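Side-chain contacts in ATP-dependent DNA helicase PIF1 (PDB 7OTJ), which couples ATP hydrolysis to 5'-3' unwinding of DNA, and probably resolves G-quadruplexes to keep the nuclear and mitochondrial genomes stable: residues A[2-7]-A[32-37]; A[13-18]-A[138-143]; A[36-41]-A[103-108]. One frame throughout, in Å; residues are numbered along the deposited sequence.

Contact 1. Residues A[2-7]-A[32-37]. With MG (magnesium ion), chain G; ADP (adenosine-5'-diphosphate), chain E.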
loop_
_atom_site.group_PDB
_atom_site.type_symbol
_atom_site.label_atom_id
_atom_site.label_comp_id
_atom_site.label_asym_id
_atom_site.label_seq_id
_atom_site.Cartn_x
_atom_site.Cartn_y
_atom_site.Cartn_z
ATOM N N ILE A 2 -8.094 4.836 -20.293
ATOM C CA ILE A 2 -6.768 5.389 -20.545
ATOM C C ILE A 2 -6.166 4.675 -21.751
ATOM O O ILE A 2 -6.175 3.440 -21.815
ATOM C CB ILE A 2 -5.859 5.242 -19.308
ATOM C CG1 ILE A 2 -6.167 6.305 -18.249
ATOM C CG2 ILE A 2 -4.395 5.305 -19.692
ATOM C CD1 ILE A 2 -5.330 6.142 -16.985
ATOM N N ILE A 3 -5.687 5.450 -22.721
ATOM C CA ILE A 3 -4.874 4.916 -23.810
ATOM C C ILE A 3 -3.425 4.822 -23.349
ATOM O O ILE A 3 -2.857 5.800 -22.848
ATOM C CB ILE A 3 -4.998 5.796 -25.064
ATOM C CG1 ILE A 3 -6.442 5.807 -25.575
ATOM C CG2 ILE A 3 -4.027 5.330 -26.144
ATOM C CD1 ILE A 3 -7.001 4.430 -25.873
ATOM N N LEU A 4 -2.813 3.655 -23.529
ATOM C CA LEU A 4 -1.414 3.494 -23.150
ATOM C C LEU A 4 -0.507 4.230 -24.131
ATOM O O LEU A 4 -0.716 4.182 -25.347
ATOM C CB LEU A 4 -1.040 2.012 -23.086
ATOM C CG LEU A 4 -1.666 1.228 -21.930
ATOM C CD1 LEU A 4 -1.216 -0.225 -21.942
ATOM C CD2 LEU A 4 -1.323 1.882 -20.604
ATOM N N SER A 5 0.475 4.951 -23.596
ATOM C CA SER A 5 1.491 5.573 -24.431
ATOM C C SER A 5 2.307 4.512 -25.167
ATOM O O SER A 5 2.253 3.317 -24.862
ATOM C CB SER A 5 2.420 6.437 -23.585
ATOM O OG SER A 5 3.172 5.622 -22.705
ATOM N N ASN A 6 3.107 4.974 -26.133
ATOM C CA ASN A 6 3.999 4.065 -26.845
ATOM C C ASN A 6 5.086 3.519 -25.928
ATOM O O ASN A 6 5.572 2.403 -26.142
ATOM C CB ASN A 6 4.628 4.766 -28.046
ATOM C CG ASN A 6 3.596 5.226 -29.056
ATOM O OD1 ASN A 6 2.521 4.638 -29.176
ATOM N ND2 ASN A 6 3.920 6.284 -29.792
ATOM N N GLU A 7 5.482 4.283 -24.909
ATOM C CA GLU A 7 6.396 3.741 -23.911
ATOM C C GLU A 7 5.713 2.673 -23.068
ATOM O O GLU A 7 6.294 1.612 -22.811
ATOM C CB GLU A 7 6.936 4.858 -23.021
ATOM C CG GLU A 7 7.975 5.737 -23.685
ATOM C CD GLU A 7 8.614 6.707 -22.709
ATOM O OE1 GLU A 7 7.915 7.170 -21.779
ATOM O OE2 GLU A 7 9.818 7.001 -22.868
ATOM N N SER A 32 1.683 1.936 -12.474
ATOM C CA SER A 32 0.653 1.022 -11.985
ATOM C C SER A 32 -0.501 0.906 -12.969
ATOM O O SER A 32 -1.112 -0.161 -13.091
ATOM C CB SER A 32 0.140 1.472 -10.618
ATOM O OG SER A 32 1.174 1.442 -9.660
ATOM N N VAL A 33 -0.836 1.996 -13.658
ATOM C CA VAL A 33 -1.869 1.924 -14.687
ATOM C C VAL A 33 -1.473 0.919 -15.758
ATOM O O VAL A 33 -2.282 0.090 -16.188
ATOM C CB VAL A 33 -2.128 3.320 -15.282
ATOM C CG1 VAL A 33 -3.013 3.230 -16.504
ATOM C CG2 VAL A 33 -2.762 4.206 -14.230
ATOM N N LEU A 34 -0.219 0.980 -16.206
ATOM C CA LEU A 34 0.292 -0.032 -17.124
ATOM C C LEU A 34 0.266 -1.418 -16.488
ATOM O O LEU A 34 -0.127 -2.402 -17.128
ATOM C CB LEU A 34 1.709 0.338 -17.555
ATOM C CG LEU A 34 2.529 -0.759 -18.232
ATOM C CD1 LEU A 34 1.857 -1.249 -19.514
ATOM C CD2 LEU A 34 3.923 -0.231 -18.504
ATOM N N LEU A 35 0.645 -1.501 -15.213
ATOM C CA LEU A 35 0.682 -2.779 -14.512
ATOM C C LEU A 35 -0.677 -3.465 -14.536
ATOM O O LEU A 35 -0.762 -4.683 -14.736
ATOM C CB LEU A 35 1.159 -2.560 -13.078
ATOM C CG LEU A 35 1.797 -3.770 -12.404
ATOM C CD1 LEU A 35 2.735 -4.473 -13.381
ATOM C CD2 LEU A 35 2.535 -3.331 -11.142
ATOM N N ARG A 36 -1.758 -2.700 -14.358
ATOM C CA ARG A 36 -3.086 -3.300 -14.411
ATOM C C ARG A 36 -3.393 -3.851 -15.794
ATOM O O ARG A 36 -4.088 -4.866 -15.915
ATOM C CB ARG A 36 -4.153 -2.283 -14.014
ATOM C CG ARG A 36 -4.020 -1.741 -12.609
ATOM C CD ARG A 36 -5.270 -0.981 -12.233
ATOM N NE ARG A 36 -5.068 -0.153 -11.054
ATOM C CZ ARG A 36 -4.657 1.107 -11.089
ATOM N NH1 ARG A 36 -4.393 1.715 -12.234
ATOM N NH2 ARG A 36 -4.511 1.774 -9.947
ATOM N N SER A 37 -2.877 -3.210 -16.844
ATOM C CA SER A 37 -3.031 -3.767 -18.182
ATOM C C SER A 37 -2.180 -5.018 -18.350
ATOM O O SER A 37 -2.615 -5.989 -18.979
ATOM C CB SER A 37 -2.662 -2.728 -19.235
ATOM O OG SER A 37 -3.645 -1.715 -19.301
HETATM MG MG MG G . 2.580 3.126 -8.747
HETATM P PB ADP E . 2.877 5.564 -10.991
HETATM O O1B ADP E . 4.109 5.556 -11.875
HETATM O O2B ADP E . 2.403 4.201 -10.534
HETATM O O3B ADP E . 2.905 6.610 -9.907
HETATM P PA ADP E . 0.126 5.780 -11.711
HETATM O O1A ADP E . -0.184 4.507 -12.456
HETATM O O2A ADP E . -0.265 5.924 -10.262
HETATM O O3A ADP E . 1.692 6.102 -11.943
HETATM O "O5'" ADP E . -0.518 7.021 -12.501
HETATM C "C5'" ADP E . -0.787 8.239 -11.818
HETATM C "C4'" ADP E . -1.879 8.978 -12.566
HETATM O "O4'" ADP E . -1.527 9.085 -13.945
HETATM C "C3'" ADP E . -3.184 8.206 -12.490
HETATM O "O3'" ADP E . -4.193 9.064 -11.955
HETATM C "C2'" ADP E . -3.535 7.843 -13.918
HETATM O "O2'" ADP E . -4.923 8.076 -14.173
HETATM C "C1'" ADP E . -2.652 8.750 -14.758
HETATM N N9 ADP E . -2.177 8.043 -15.965
HETATM C C8 ADP E . -1.367 6.969 -15.972
HETATM N N7 ADP E . -1.116 6.563 -17.242
HETATM C C5 ADP E . -1.780 7.387 -18.070
HETATM C C6 ADP E . -1.949 7.524 -19.536
HETATM N N6 ADP E . -1.344 6.665 -20.393
HETATM N N1 ADP E . -2.734 8.530 -19.988
HETATM C C2 ADP E . -3.340 9.387 -19.144
HETATM N N3 ADP E . -3.228 9.323 -17.807
HETATM C C4 ADP E . -2.479 8.362 -17.221
HETATM O O HOH W 1 4.273 2.155 -9.233
HETATM O O HOH W 2 0.625 3.963 -8.525
HETATM O O HOH W 3 2.023 2.298 -7.008
#
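Ile2 and Val33 meet on one side of the adenine of the bound ADP: their methyls touch each other, CD1 of Ile2 lying 3.8 Å from CG1 of Val33. Ile2 reaches the base with two branches. Its CG2, anti to the backbone N, sits 3.3 Å from C6 of ADP, and CD1 extends along the ring system to a place above C4. Val33 continues this apolar cover past the N7-C8 edge of the five-membered ring, its methyls on the same side of the plane but beyond the edge, with CG1 near N7 and CG2 between C8 and the alpha-phosphate oxygen O1A. The adenine amino group N6 also donates a weak hydrogen bond of 3.0 Å to Ile3 O.

The helix carrying Val33 leads out of the P-loop (Walker A), the phosphate-binding loop of this PIF1-like helicase domain. Val33 N donates to ADP O1A at 2.9 Å, and Ser32 N donates to O2B, so successive amides of the first turn hold different phosphates. Ser32 OG binds the magnesium ion at 2.4 Å, and ADP O2B and three waters supply further ligands. Farther from the nucleotide, the extended side chain of Leu4 lays CD1 across the flank of the same helix, 4.0 Å from Leu34 CD1 and, three residues further along, 3.9 Å from Ser37 OG. Leu34 in turn packs on Val11 and Leu12 of helix 6-16.

Contact 2. Residues A[13-18]-A[138-143]; sequences KQVLSG and QLVACG
With CG anti to the backbone N (chi1 180°) and the chain extended beyond it, Gln138 stretches from its strand to the C-terminal end of helix 6-16, where its amide meets the backbone of Val15. NE2 donates to Val15 O over 2.9 Å. The bond is nearly straight, with an N-H...O angle of 166°, and the nitrogen lies in the carbonyl plane on a lone pair of the oxygen, which itself lies close to the plane of the glutamine amide. The same NE2 also bonds to Val19 O, so the two together should fix the rotation of the amide.

Val15 O is heavily used. Besides NE2 it accepts Gly18 N at 3.1 Å, one of the bonds of the Schellman motif in which Gly18, with positive phi, leads the chain out of the helix. A water adds a third donor to Val15 O and gives its other hydrogen to Gln138 OE1 at 3.0 Å, closing a small ring of bonds around the amide. The glutamine stem packs on the turn itself, CG coming 3.4 Å from Gly18 O.

This joins helix 6-16 to an inner strand of the parallel sheet in the PIF1-like helicase domain, of the RecA-like type common to P-loop helicases. Deeper in, the link becomes apolar: Val15 CG1, the branch anti to the backbone N, lies 3.9 Å from CG2 of Val140, the two side chains crossing at about a right angle. Val15 also touches Leu21 of the neighbouring strand and Ile38 of helix 31-45.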
loop_
_atom_site.group_PDB
_atom_site.type_symbol
_atom_site.label_atom_id
_atom_site.label_comp_id
_atom_site.label_asym_id
_atom_site.label_seq_id
_atom_site.Cartn_x
_atom_site.Cartn_y
_atom_site.Cartn_z
ATOM N N LYS A 13 4.652 -4.964 -24.140
ATOM C CA LYS A 13 5.135 -5.895 -25.158
ATOM C C LYS A 13 6.254 -6.775 -24.621
ATOM O O LYS A 13 6.278 -7.986 -24.871
ATOM C CB LYS A 13 5.612 -5.118 -26.384
ATOM C CG LYS A 13 6.283 -5.962 -27.463
ATOM C CD LYS A 13 6.837 -5.076 -28.579
ATOM C CE LYS A 13 7.652 -5.869 -29.592
ATOM N NZ LYS A 13 6.815 -6.843 -30.339
ATOM N N GLN A 14 7.196 -6.182 -23.883
ATOM C CA GLN A 14 8.303 -6.957 -23.336
ATOM C C GLN A 14 7.818 -7.943 -22.283
ATOM O O GLN A 14 8.243 -9.104 -22.269
ATOM C CB GLN A 14 9.353 -6.019 -22.741
ATOM C CG GLN A 14 9.867 -4.975 -23.708
ATOM C CD GLN A 14 10.604 -5.593 -24.868
ATOM O OE1 GLN A 14 11.333 -6.570 -24.702
ATOM N NE2 GLN A 14 10.412 -5.034 -26.057
ATOM N N VAL A 15 6.922 -7.501 -21.398
ATOM C CA VAL A 15 6.423 -8.386 -20.351
ATOM C C VAL A 15 5.710 -9.586 -20.961
ATOM O O VAL A 15 5.905 -10.725 -20.525
ATOM C CB VAL A 15 5.518 -7.612 -19.378
ATOM C CG1 VAL A 15 4.931 -8.550 -18.340
ATOM C CG2 VAL A 15 6.311 -6.494 -18.704
ATOM N N LEU A 16 4.889 -9.354 -21.988
ATOM C CA LEU A 16 4.171 -10.450 -22.628
ATOM C C LEU A 16 5.089 -11.386 -23.404
ATOM O O LEU A 16 4.657 -12.483 -23.773
ATOM C CB LEU A 16 3.095 -9.899 -23.565
ATOM C CG LEU A 16 1.970 -9.077 -22.925
ATOM C CD1 LEU A 16 0.979 -8.625 -23.985
ATOM C CD2 LEU A 16 1.264 -9.852 -21.822
ATOM N N SER A 17 6.339 -10.993 -23.653
ATOM C CA SER A 17 7.296 -11.865 -24.321
ATOM C C SER A 17 7.968 -12.841 -23.363
ATOM O O SER A 17 8.728 -13.701 -23.819
ATOM C CB SER A 17 8.362 -11.030 -25.025
ATOM O OG SER A 17 9.238 -10.453 -24.068
ATOM N N GLY A 18 7.735 -12.705 -22.056
ATOM C CA GLY A 18 8.221 -13.628 -21.055
ATOM C C GLY A 18 9.479 -13.185 -20.340
ATOM O O GLY A 18 9.910 -13.865 -19.400
ATOM N N GLN A 138 8.516 -15.785 -13.956
ATOM C CA GLN A 138 8.856 -14.514 -14.578
ATOM C C GLN A 138 8.688 -13.395 -13.550
ATOM O O GLN A 138 7.589 -13.182 -13.023
ATOM C CB GLN A 138 7.982 -14.260 -15.805
ATOM C CG GLN A 138 8.276 -12.936 -16.512
ATOM C CD GLN A 138 7.252 -12.603 -17.586
ATOM O OE1 GLN A 138 6.335 -13.381 -17.852
ATOM N NE2 GLN A 138 7.405 -11.440 -18.206
ATOM N N LEU A 139 9.774 -12.693 -13.252
ATOM C CA LEU A 139 9.737 -11.608 -12.286
ATOM C C LEU A 139 9.486 -10.296 -13.018
ATOM O O LEU A 139 10.189 -9.973 -13.982
ATOM C CB LEU A 139 11.048 -11.553 -11.505
ATOM C CG LEU A 139 11.170 -10.488 -10.420
ATOM C CD1 LEU A 139 10.116 -10.707 -9.353
ATOM C CD2 LEU A 139 12.558 -10.540 -9.820
ATOM N N VAL A 140 8.468 -9.559 -12.574
ATOM C CA VAL A 140 8.132 -8.245 -13.124
ATOM C C VAL A 140 8.171 -7.262 -11.963
ATOM O O VAL A 140 7.209 -7.161 -11.192
ATOM C CB VAL A 140 6.763 -8.223 -13.815
ATOM C CG1 VAL A 140 6.433 -6.799 -14.299
ATOM C CG2 VAL A 140 6.709 -9.234 -14.972
ATOM N N ALA A 141 9.291 -6.564 -11.809
ATOM C CA ALA A 141 9.438 -5.563 -10.764
ATOM C C ALA A 141 9.066 -4.186 -11.294
ATOM O O ALA A 141 9.423 -3.819 -12.417
ATOM C CB ALA A 141 10.871 -5.544 -10.233
ATOM N N CYS A 142 8.381 -3.411 -10.461
ATOM C CA CYS A 142 7.855 -2.120 -10.877
ATOM C C CYS A 142 7.964 -1.146 -9.716
ATOM O O CYS A 142 7.497 -1.444 -8.613
ATOM C CB CYS A 142 6.402 -2.257 -11.340
ATOM S SG CYS A 142 5.569 -0.706 -11.691
ATOM N N GLY A 143 8.578 0.008 -9.952
ATOM C CA GLY A 143 8.663 1.007 -8.904
ATOM C C GLY A 143 9.724 2.049 -9.219
ATOM O O GLY A 143 10.125 2.223 -10.369
HETATM O O HOH W 4 4.716 -13.416 -20.394
#

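Contact 3. Residues A[36-41]-A[103-108]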
loop_
_atom_site.group_PDB
_atom_site.type_symbol
_atom_site.label_atom_id
_atom_site.label_comp_id
_atom_site.label_asym_id
_atom_site.label_seq_id
_atom_site.Cartn_x
_atom_site.Cartn_y
_atom_site.Cartn_z
ATOM N N ARG A 36 -1.758 -2.700 -14.358
ATOM C CA ARG A 36 -3.086 -3.300 -14.411
ATOM C C ARG A 36 -3.393 -3.851 -15.794
ATOM O O ARG A 36 -4.088 -4.866 -15.915
ATOM C CB ARG A 36 -4.153 -2.283 -14.014
ATOM C CG ARG A 36 -4.020 -1.741 -12.609
ATOM C CD ARG A 36 -5.270 -0.981 -12.233
ATOM N NE ARG A 36 -5.068 -0.153 -11.054
ATOM C CZ ARG A 36 -4.657 1.107 -11.089
ATOM N NH1 ARG A 36 -4.393 1.715 -12.234
ATOM N NH2 ARG A 36 -4.511 1.774 -9.947
ATOM N N SER A 37 -2.877 -3.210 -16.844
ATOM C CA SER A 37 -3.031 -3.767 -18.182
ATOM C C SER A 37 -2.180 -5.018 -18.350
ATOM O O SER A 37 -2.615 -5.989 -18.979
ATOM C CB SER A 37 -2.662 -2.728 -19.235
ATOM O OG SER A 37 -3.645 -1.715 -19.301
ATOM N N ILE A 38 -0.955 -4.997 -17.823
ATOM C CA ILE A 38 -0.115 -6.192 -17.825
ATOM C C ILE A 38 -0.857 -7.363 -17.192
ATOM O O ILE A 38 -0.857 -8.481 -17.719
ATOM C CB ILE A 38 1.215 -5.911 -17.105
ATOM C CG1 ILE A 38 2.030 -4.873 -17.878
ATOM C CG2 ILE A 38 1.996 -7.201 -16.943
ATOM C CD1 ILE A 38 3.272 -4.410 -17.148
ATOM N N ILE A 39 -1.482 -7.119 -16.033
ATOM C CA ILE A 39 -2.210 -8.169 -15.317
ATOM C C ILE A 39 -3.326 -8.743 -16.185
ATOM O O ILE A 39 -3.457 -9.965 -16.335
ATOM C CB ILE A 39 -2.748 -7.624 -13.981
ATOM C CG1 ILE A 39 -1.592 -7.271 -13.045
ATOM C CG2 ILE A 39 -3.686 -8.616 -13.314
ATOM C CD1 ILE A 39 -2.007 -6.426 -11.865
ATOM N N LYS A 40 -4.161 -7.870 -16.753
ATOM C CA LYS A 40 -5.280 -8.321 -17.575
ATOM C C LYS A 40 -4.803 -9.184 -18.740
ATOM O O LYS A 40 -5.356 -10.260 -19.001
ATOM C CB LYS A 40 -6.065 -7.114 -18.081
ATOM C CG LYS A 40 -7.445 -7.431 -18.598
ATOM C CD LYS A 40 -8.134 -6.171 -19.075
ATOM C CE LYS A 40 -9.581 -6.450 -19.421
ATOM N NZ LYS A 40 -10.354 -6.821 -18.206
ATOM N N SER A 41 -3.769 -8.725 -19.453
ATOM C CA SER A 41 -3.252 -9.480 -20.591
ATOM C C SER A 41 -2.613 -10.789 -20.142
ATOM O O SER A 41 -2.900 -11.854 -20.701
ATOM C CB SER A 41 -2.242 -8.635 -21.370
ATOM O OG SER A 41 -2.872 -7.552 -22.033
ATOM N N VAL A 103 4.058 -15.867 -13.276
ATOM C CA VAL A 103 4.602 -14.518 -13.271
ATOM C C VAL A 103 4.420 -13.943 -11.875
ATOM O O VAL A 103 3.346 -14.072 -11.277
ATOM C CB VAL A 103 3.905 -13.622 -14.317
ATOM C CG1 VAL A 103 4.488 -12.204 -14.301
ATOM C CG2 VAL A 103 3.994 -14.235 -15.698
ATOM N N LEU A 104 5.457 -13.282 -11.367
ATOM C CA LEU A 104 5.391 -12.607 -10.076
ATOM C C LEU A 104 5.586 -11.120 -10.323
ATOM O O LEU A 104 6.671 -10.686 -10.729
ATOM C CB LEU A 104 6.438 -13.143 -9.102
ATOM C CG LEU A 104 6.527 -12.430 -7.748
ATOM C CD1 LEU A 104 5.175 -12.381 -7.057
ATOM C CD2 LEU A 104 7.542 -13.123 -6.862
ATOM N N ILE A 105 4.527 -10.352 -10.085
ATOM C CA ILE A 105 4.540 -8.902 -10.204
ATOM C C ILE A 105 4.758 -8.317 -8.818
ATOM O O ILE A 105 4.077 -8.706 -7.861
ATOM C CB ILE A 105 3.228 -8.389 -10.823
ATOM C CG1 ILE A 105 3.114 -8.842 -12.284
ATOM C CG2 ILE A 105 3.125 -6.878 -10.683
ATOM C CD1 ILE A 105 1.762 -8.569 -12.907
ATOM N N ILE A 106 5.699 -7.384 -8.701
ATOM C CA ILE A 106 5.966 -6.695 -7.440
ATOM C C ILE A 106 5.943 -5.202 -7.730
ATOM O O ILE A 106 6.906 -4.657 -8.284
ATOM C CB ILE A 106 7.301 -7.099 -6.808
ATOM C CG1 ILE A 106 7.449 -8.621 -6.773
ATOM C CG2 ILE A 106 7.412 -6.503 -5.409
ATOM C CD1 ILE A 106 8.780 -9.071 -6.229
ATOM N N ASP A 107 4.855 -4.534 -7.357
ATOM C CA ASP A 107 4.805 -3.085 -7.468
ATOM C C ASP A 107 5.442 -2.466 -6.227
ATOM O O ASP A 107 5.595 -3.113 -5.187
ATOM C CB ASP A 107 3.361 -2.597 -7.651
ATOM C CG ASP A 107 3.271 -1.224 -8.333
ATOM O OD1 ASP A 107 4.299 -0.524 -8.447
ATOM O OD2 ASP A 107 2.161 -0.841 -8.760
ATOM N N GLU A 108 5.847 -1.205 -6.364
ATOM C CA GLU A 108 6.551 -0.475 -5.314
ATOM C C GLU A 108 7.746 -1.275 -4.797
ATOM O O GLU A 108 7.897 -1.538 -3.603
ATOM C CB GLU A 108 5.594 -0.102 -4.180
ATOM C CG GLU A 108 4.468 0.828 -4.606
ATOM C CD GLU A 108 4.956 2.218 -5.021
ATOM O OE1 GLU A 108 4.113 3.033 -5.453
ATOM O OE2 GLU A 108 6.170 2.502 -4.917
#
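Helix 31-45 packs over strand 103-107 with the closest pair of backbones at Ile39 and Ile105, whose CA atoms are 8.5 Å apart, a separation that leaves room for one layer of side chains. Ile105 reaches into that layer from the strand. Its CG1 is anti to the carbonyl carbon (chi1 -67°) and CD1 continues the extended chain, which carries the terminal methyl up to the helix. There CD1 lies 3.6 Å from CG1 of Ile39, the branch of that residue leading toward the strand, so the methyl meets the flank of the other chain, and the two isoleucines run at a slant to each other. On the neighbouring residue of the helix, Ile38 offers its CG2 branch to the same methyl, Ile105 CD1, at 4.3 Å, a looser touch.

All three isoleucines are buried, and the contact between the segments is wholly apolar. Each helix residue also has a different neighbour: Ile39 rests on Val52 of the adjoining strand 50-54, whereas Ile38 packs on Leu12 and Val15 of helix 6-16. The two helix residues that share the Ile105 methyl thus also tie helix 31-45 to strand 50-54 and to helix 6-16.

Polar groups appear at the end of the strand. Asp107 OD1 accepts the amide of the next residue, Glu108 N, at 2.7 Å; the N-H...O angle is 140°, and the nitrogen lies on the anti side of the oxygen, 28° out of the carboxylate plane. Glu108, which turns out of the strand with positive phi, hydrogen-bonds Gln456 through OE2 and touches the bound tetrafluoroaluminate. A run of buried aliphatic residues ending in Asp-Glu beside the nucleotide is the pattern of the Walker B motif, helicase motif II.

How the contacts relate
The three contacts lie around one nucleotide-binding core, and helix 31-45 serves contacts 1 and 3 in turn, Arg36 and Ser37 belonging to both. They meet beside the magnesium ion: Ser32 OG of contact 1, a ligand of the metal, is 2.6 Å from Asp107 OD2 of contact 3, a probable hydrogen bond that ties the P-loop to the Asp-Glu pair. Behind it, Leu35 CD2 packs 3.6 Å from Ile105 CG2. Contacts 2 and 3, with centres about 8 Å apart, share the sheet, where Gln138 O and Leu104 N lie 2.7 Å apart. Helix 6-16 joins contact 1 to contact 2, which stands back from the ligand, the Val140 side chain being about 12 Å from the magnesium ion.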